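Local atomic coordinates of cyclic di-GMP receptor atypical PilZ domain-containing protein (Xanthomonas campestris pv. campestris, PDB entry 3RQA), a protein that is of unknown function but belongs to the atypical PilZ family of cyclic di-GMP receptors and assembles into a tetramer through a parallel helical bundle. Residues Ala37-His42 against Thr124-Leu129; Glu46-Ser51 against Leu135-Gln140. One frame throughout, in Å; residues are numbered along the deposited sequence.

Interaction 1. Residues Ala37-His42 against Thr124-Leu129; sequences ADPGSH and TGSVLL
Ala37 and Pro39 converge on one side chain of the strand, that of Ser126. The methyl CB of Ala37 stands 3.3 Å from Ser126 OG, and the proline ring comes against the same side chain, its CG lying 3.9 Å from Ser126 CB. In the model Pro39 CG also falls too near Ser126 OG to be trusted, so the exact seating of ring and hydroxyl remains doubtful. The torsion of Ser126 (chi1 -71°) sets OG anti to its own carbonyl carbon and beside the backbone N, which turns the hydroxyl into the two apolar groups. Next to it, the backbone of Gly125 lies near Ala37, with 5.2 Å between Gly125 CA and Ala37 CA.

Farther out, the sheet fixes the serine. Strand 124-129 closes the barrel by pairing on one flank with strand 139-150, through Gly125 and Ala143, and on the other with strand 24-34, through Ser126 and His34. Val127, next along the strand, sends its side chain into the barrel against Ile111, Leu159 and Phe161. Pro39 also packs on Gln140 and Pro142 of strand 139-150. Beyond the proline the chain reaches Ser41, and Ser41 OG, at the N-cap of helix 42-55, is hydrogen-bonded to Thr44 OG1.

No hydrogen bond crosses between the two segments. Ser126 OG is covered by carbon groups and has no polar partner anywhere in the model, so between residues 37-42, in the loop that leads from strand 24-34 into the helix, and strand 124-129 the contact is van der Waals only, at the likely cost of a poorly solvated hydroxyl.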
loop_
_atom_site.group_PDB
_atom_site.type_symbol
_atom_site.label_atom_id
_atom_site.label_comp_id
_atom_site.label_asym_id
_atom_site.label_seq_id
_atom_site.Cartn_x
_atom_site.Cartn_y
_atom_site.Cartn_z
ATOM N N ALA C 37 -15.038 20.276 -7.454
ATOM C CA ALA C 37 -13.646 19.886 -7.644
ATOM C C ALA C 37 -12.902 19.395 -6.401
ATOM O O ALA C 37 -13.430 19.396 -5.288
ATOM C CB ALA C 37 -12.871 21.044 -8.292
ATOM N N ASP C 38 -11.660 18.978 -6.640
ATOM C CA ASP C 38 -10.730 18.447 -5.643
ATOM C C ASP C 38 -9.654 17.714 -6.450
ATOM O O ASP C 38 -9.120 16.691 -6.013
ATOM C CB ASP C 38 -11.442 17.446 -4.738
ATOM C CG ASP C 38 -12.201 16.393 -5.527
ATOM O OD1 ASP C 38 -13.244 16.739 -6.131
ATOM O OD2 ASP C 38 -11.749 15.224 -5.553
ATOM N N PRO C 39 -9.303 18.252 -7.634
ATOM C CA PRO C 39 -8.305 17.668 -8.536
ATOM C C PRO C 39 -6.951 17.373 -7.920
ATOM O O PRO C 39 -6.415 16.272 -8.049
ATOM C CB PRO C 39 -8.183 18.711 -9.651
ATOM C CG PRO C 39 -9.441 19.513 -9.547
ATOM C CD PRO C 39 -9.622 19.623 -8.072
ATOM N N GLY C 40 -6.402 18.373 -7.249
ATOM C CA GLY C 40 -5.088 18.216 -6.672
ATOM C C GLY C 40 -4.165 19.104 -7.483
ATOM O O GLY C 40 -4.601 20.135 -8.000
ATOM N N SER C 41 -2.908 18.703 -7.631
ATOM C CA SER C 41 -1.948 19.523 -8.357
ATOM C C SER C 41 -1.646 19.070 -9.783
ATOM O O SER C 41 -1.954 17.944 -10.186
ATOM C CB SER C 41 -0.636 19.575 -7.583
ATOM O OG SER C 41 -0.002 18.309 -7.614
ATOM N N HIS C 42 -1.035 19.972 -10.541
ATOM C CA HIS C 42 -0.638 19.680 -11.907
ATOM C C HIS C 42 0.411 18.568 -11.852
ATOM O O HIS C 42 0.383 17.634 -12.650
ATOM C CB HIS C 42 -0.030 20.931 -12.556
ATOM C CG HIS C 42 -1.044 21.935 -13.014
ATOM N ND1 HIS C 42 -0.698 23.205 -13.426
ATOM C CD2 HIS C 42 -2.386 21.837 -13.181
ATOM C CE1 HIS C 42 -1.782 23.845 -13.829
ATOM N NE2 HIS C 42 -2.819 23.037 -13.691
ATOM N N THR C 124 -18.064 25.391 -13.686
ATOM C CA THR C 124 -16.684 25.028 -13.435
ATOM C C THR C 124 -16.667 23.732 -12.663
ATOM O O THR C 124 -17.614 23.430 -11.930
ATOM C CB THR C 124 -15.966 26.131 -12.622
ATOM O OG1 THR C 124 -15.774 27.279 -13.459
ATOM C CG2 THR C 124 -14.612 25.650 -12.116
ATOM N N GLY C 125 -15.596 22.962 -12.831
ATOM C CA GLY C 125 -15.484 21.699 -12.125
ATOM C C GLY C 125 -14.263 20.882 -12.514
ATOM O O GLY C 125 -13.238 21.417 -12.916
ATOM N N SER C 126 -14.376 19.571 -12.390
ATOM C CA SER C 126 -13.272 18.699 -12.736
ATOM C C SER C 126 -13.671 17.502 -13.565
ATOM O O SER C 126 -14.646 16.820 -13.266
ATOM C CB SER C 126 -12.567 18.217 -11.476
ATOM O OG SER C 126 -11.859 19.287 -10.876
ATOM N N VAL C 127 -12.919 17.270 -14.631
ATOM C CA VAL C 127 -13.137 16.112 -15.485
ATOM C C VAL C 127 -12.397 14.972 -14.778
ATOM O O VAL C 127 -11.236 15.138 -14.406
ATOM C CB VAL C 127 -12.500 16.323 -16.886
ATOM C CG1 VAL C 127 -12.331 15.001 -17.591
ATOM C CG2 VAL C 127 -13.360 17.263 -17.716
ATOM N N LEU C 128 -13.069 13.849 -14.550
ATOM C CA LEU C 128 -12.427 12.691 -13.919
ATOM C C LEU C 128 -12.250 11.627 -14.991
ATOM O O LEU C 128 -13.179 11.340 -15.748
ATOM C CB LEU C 128 -13.261 12.147 -12.750
ATOM C CG LEU C 128 -13.015 12.848 -11.403
ATOM C CD1 LEU C 128 -13.408 14.320 -11.507
ATOM C CD2 LEU C 128 -13.825 12.170 -10.305
ATOM N N LEU C 129 -11.047 11.060 -15.057
ATOM C CA LEU C 129 -10.714 10.065 -16.065
ATOM C C LEU C 129 -9.797 8.968 -15.518
ATOM O O LEU C 129 -8.893 9.249 -14.729
ATOM C CB LEU C 129 -9.982 10.775 -17.205
ATOM C CG LEU C 129 -10.460 10.907 -18.650
ATOM C CD1 LEU C 129 -11.908 11.350 -18.732
ATOM C CD2 LEU C 129 -9.537 11.918 -19.340
#

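Interaction 2. Residues Glu46-Ser51 against Leu135-Gln140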
loop_
_atom_site.group_PDB
_atom_site.type_symbol
_atom_site.label_atom_id
_atom_site.label_comp_id
_atom_site.label_asym_id
_atom_site.label_seq_id
_atom_site.Cartn_x
_atom_site.Cartn_y
_atom_site.Cartn_z
ATOM N N GLU C 46 0.657 15.161 -13.828
ATOM C CA GLU C 46 1.837 14.919 -14.665
ATOM C C GLU C 46 2.572 13.641 -14.243
ATOM O O GLU C 46 2.945 12.826 -15.082
ATOM C CB GLU C 46 2.813 16.111 -14.607
ATOM C CG GLU C 46 4.168 15.837 -15.287
ATOM C CD GLU C 46 5.093 17.049 -15.336
ATOM O OE1 GLU C 46 4.890 17.997 -14.559
ATOM O OE2 GLU C 46 6.042 17.042 -16.151
ATOM N N THR C 47 2.769 13.473 -12.942
ATOM C CA THR C 47 3.470 12.299 -12.431
ATOM C C THR C 47 2.719 11.029 -12.781
ATOM O O THR C 47 3.320 10.044 -13.173
ATOM C CB THR C 47 3.678 12.385 -10.904
ATOM O OG1 THR C 47 4.531 13.501 -10.609
ATOM C CG2 THR C 47 4.331 11.103 -10.375
ATOM N N LEU C 48 1.403 11.061 -12.645
ATOM C CA LEU C 48 0.586 9.916 -12.978
ATOM C C LEU C 48 0.783 9.509 -14.448
ATOM O O LEU C 48 1.020 8.341 -14.753
ATOM C CB LEU C 48 -0.901 10.241 -12.737
ATOM C CG LEU C 48 -1.897 9.289 -13.418
ATOM C CD1 LEU C 48 -1.621 7.858 -12.978
ATOM C CD2 LEU C 48 -3.338 9.703 -13.087
ATOM N N LEU C 49 0.664 10.482 -15.349
ATOM C CA LEU C 49 0.795 10.240 -16.783
ATOM C C LEU C 49 2.182 9.742 -17.194
ATOM O O LEU C 49 2.310 8.752 -17.921
ATOM C CB LEU C 49 0.430 11.521 -17.557
ATOM C CG LEU C 49 -1.005 11.672 -18.090
ATOM C CD1 LEU C 49 -1.999 11.150 -17.099
ATOM C CD2 LEU C 49 -1.277 13.135 -18.409
ATOM N N ARG C 50 3.222 10.422 -16.726
ATOM C CA ARG C 50 4.577 10.033 -17.077
ATOM C C ARG C 50 4.946 8.664 -16.512
ATOM O O ARG C 50 5.451 7.812 -17.232
ATOM C CB ARG C 50 5.579 11.075 -16.587
ATOM C CG ARG C 50 5.506 12.409 -17.324
ATOM C CD ARG C 50 6.682 13.309 -16.941
ATOM N NE ARG C 50 6.572 14.630 -17.554
ATOM C CZ ARG C 50 6.617 14.870 -18.865
ATOM N NH1 ARG C 50 6.496 16.113 -19.311
ATOM N NH2 ARG C 50 6.796 13.883 -19.728
ATOM N N SER C 51 4.686 8.458 -15.226
ATOM C CA SER C 51 5.007 7.187 -14.589
ATOM C C SER C 51 4.279 6.066 -15.301
ATOM O O SER C 51 4.838 5.000 -15.553
ATOM C CB SER C 51 4.602 7.220 -13.115
ATOM O OG SER C 51 5.245 8.293 -12.447
ATOM N N LEU C 135 -4.470 0.054 -13.728
ATOM C CA LEU C 135 -4.213 0.860 -12.530
ATOM C C LEU C 135 -5.457 1.696 -12.234
ATOM O O LEU C 135 -5.831 2.571 -13.009
ATOM C CB LEU C 135 -3.021 1.786 -12.757
ATOM C CG LEU C 135 -2.519 2.630 -11.586
ATOM C CD1 LEU C 135 -1.708 1.774 -10.633
ATOM C CD2 LEU C 135 -1.660 3.763 -12.123
ATOM N N PRO C 136 -6.108 1.443 -11.091
ATOM C CA PRO C 136 -7.322 2.172 -10.703
ATOM C C PRO C 136 -7.078 3.591 -10.179
ATOM O O PRO C 136 -7.609 3.975 -9.137
ATOM C CB PRO C 136 -7.921 1.260 -9.642
ATOM C CG PRO C 136 -6.677 0.807 -8.905
ATOM C CD PRO C 136 -5.716 0.476 -10.045
ATOM N N GLU C 137 -6.265 4.367 -10.882
ATOM C CA GLU C 137 -6.009 5.729 -10.443
ATOM C C GLU C 137 -6.662 6.701 -11.414
ATOM O O GLU C 137 -6.714 6.460 -12.623
ATOM C CB GLU C 137 -4.508 6.014 -10.349
ATOM C CG GLU C 137 -4.197 7.413 -9.840
ATOM C CD GLU C 137 -4.522 7.605 -8.368
ATOM O OE1 GLU C 137 -5.644 7.253 -7.939
ATOM O OE2 GLU C 137 -3.648 8.117 -7.633
ATOM N N LEU C 138 -7.163 7.806 -10.883
ATOM C CA LEU C 138 -7.833 8.775 -11.731
ATOM C C LEU C 138 -7.047 10.036 -12.008
ATOM O O LEU C 138 -6.308 10.538 -11.166
ATOM C CB LEU C 138 -9.198 9.138 -11.133
ATOM C CG LEU C 138 -10.131 7.943 -10.885
ATOM C CD1 LEU C 138 -11.499 8.425 -10.392
ATOM C CD2 LEU C 138 -10.287 7.155 -12.169
ATOM N N LEU C 139 -7.195 10.518 -13.231
ATOM C CA LEU C 139 -6.571 11.753 -13.650
ATOM C C LEU C 139 -7.697 12.781 -13.459
ATOM O O LEU C 139 -8.794 12.610 -14.004
ATOM C CB LEU C 139 -6.172 11.673 -15.126
ATOM C CG LEU C 139 -5.522 12.917 -15.749
ATOM C CD1 LEU C 139 -4.102 13.114 -15.186
ATOM C CD2 LEU C 139 -5.484 12.768 -17.269
ATOM N N GLN C 140 -7.457 13.815 -12.657
ATOM C CA GLN C 140 -8.483 14.832 -12.469
ATOM C C GLN C 140 -7.960 16.107 -13.080
ATOM O O GLN C 140 -6.831 16.505 -12.813
ATOM C CB GLN C 140 -8.792 15.060 -10.988
ATOM C CG GLN C 140 -9.363 13.845 -10.282
ATOM C CD GLN C 140 -10.216 14.221 -9.080
ATOM O OE1 GLN C 140 -10.715 13.354 -8.366
ATOM N NE2 GLN C 140 -10.396 15.516 -8.862
#
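Leu49 CD1 and Leu139 CD1 are pressed to 3.5 Å, tighter than methyl groups usually pack. The two side chains meet at about a right angle, and the first torsion of Leu49 (chi1 -96°) is drawn well away from a staggered value, consistent with local crowding. Leu48 makes the largest single contribution to the interface. With CG anti to the backbone N (chi1 163°), it thrusts both methyls from the helix toward residues 135-139. Leu48 CD2 lies 3.6 Å from the carbonyl O of Leu138 and 4.0 Å from Leu139 CB. The other methyl slips past Leu135, with 4.2 Å between Leu48 CD1 and Leu135 CD2. Glu137 takes part through its aliphatic portion, CG standing 4.1 Å from Leu48 CD2.

The chain of Glu137 bends at its second torsion (chi2 70°), and its carboxylate forms a salt bridge, through OE1, with Arg90 of the second subunit. That subunit also brings Leu83 onto Leu48 and Leu87 onto Leu135. On another side of the helix, Arg50 NE donates to Glu46 OE2 at 2.8 Å, within a salt bridge, with the oxygen in the guanidinium plane, and Arg50 also pairs with Asp170 of helix 165-185.

Leucine methyls thus join helix 42-55 to the chain entering strand 139-150, while the buried acid at their margin, probably kept ionised by its arginine, links this core to the second subunit.

Interactions 1 and 2 have their centres about 12 Å apart and join the same two parts of the chain in succession. Residues 37-42 run directly into the helix that supplies 46-51, while 124-129 and 139-150 are neighbouring antiparallel strands. Leu129 O and Leu139 N, 2.6 Å apart in a probable hydrogen bond, link the strand sides of the two contacts. Gln140 provides a second junction by packing against Pro39, although the details of that close approach are doubtful. Loop and helix together therefore lie against the neighbouring strands 124-129 and 139-150 and the chain leading into the latter, with interaction 1 partly exposed and interaction 2 buried and facing the second subunit.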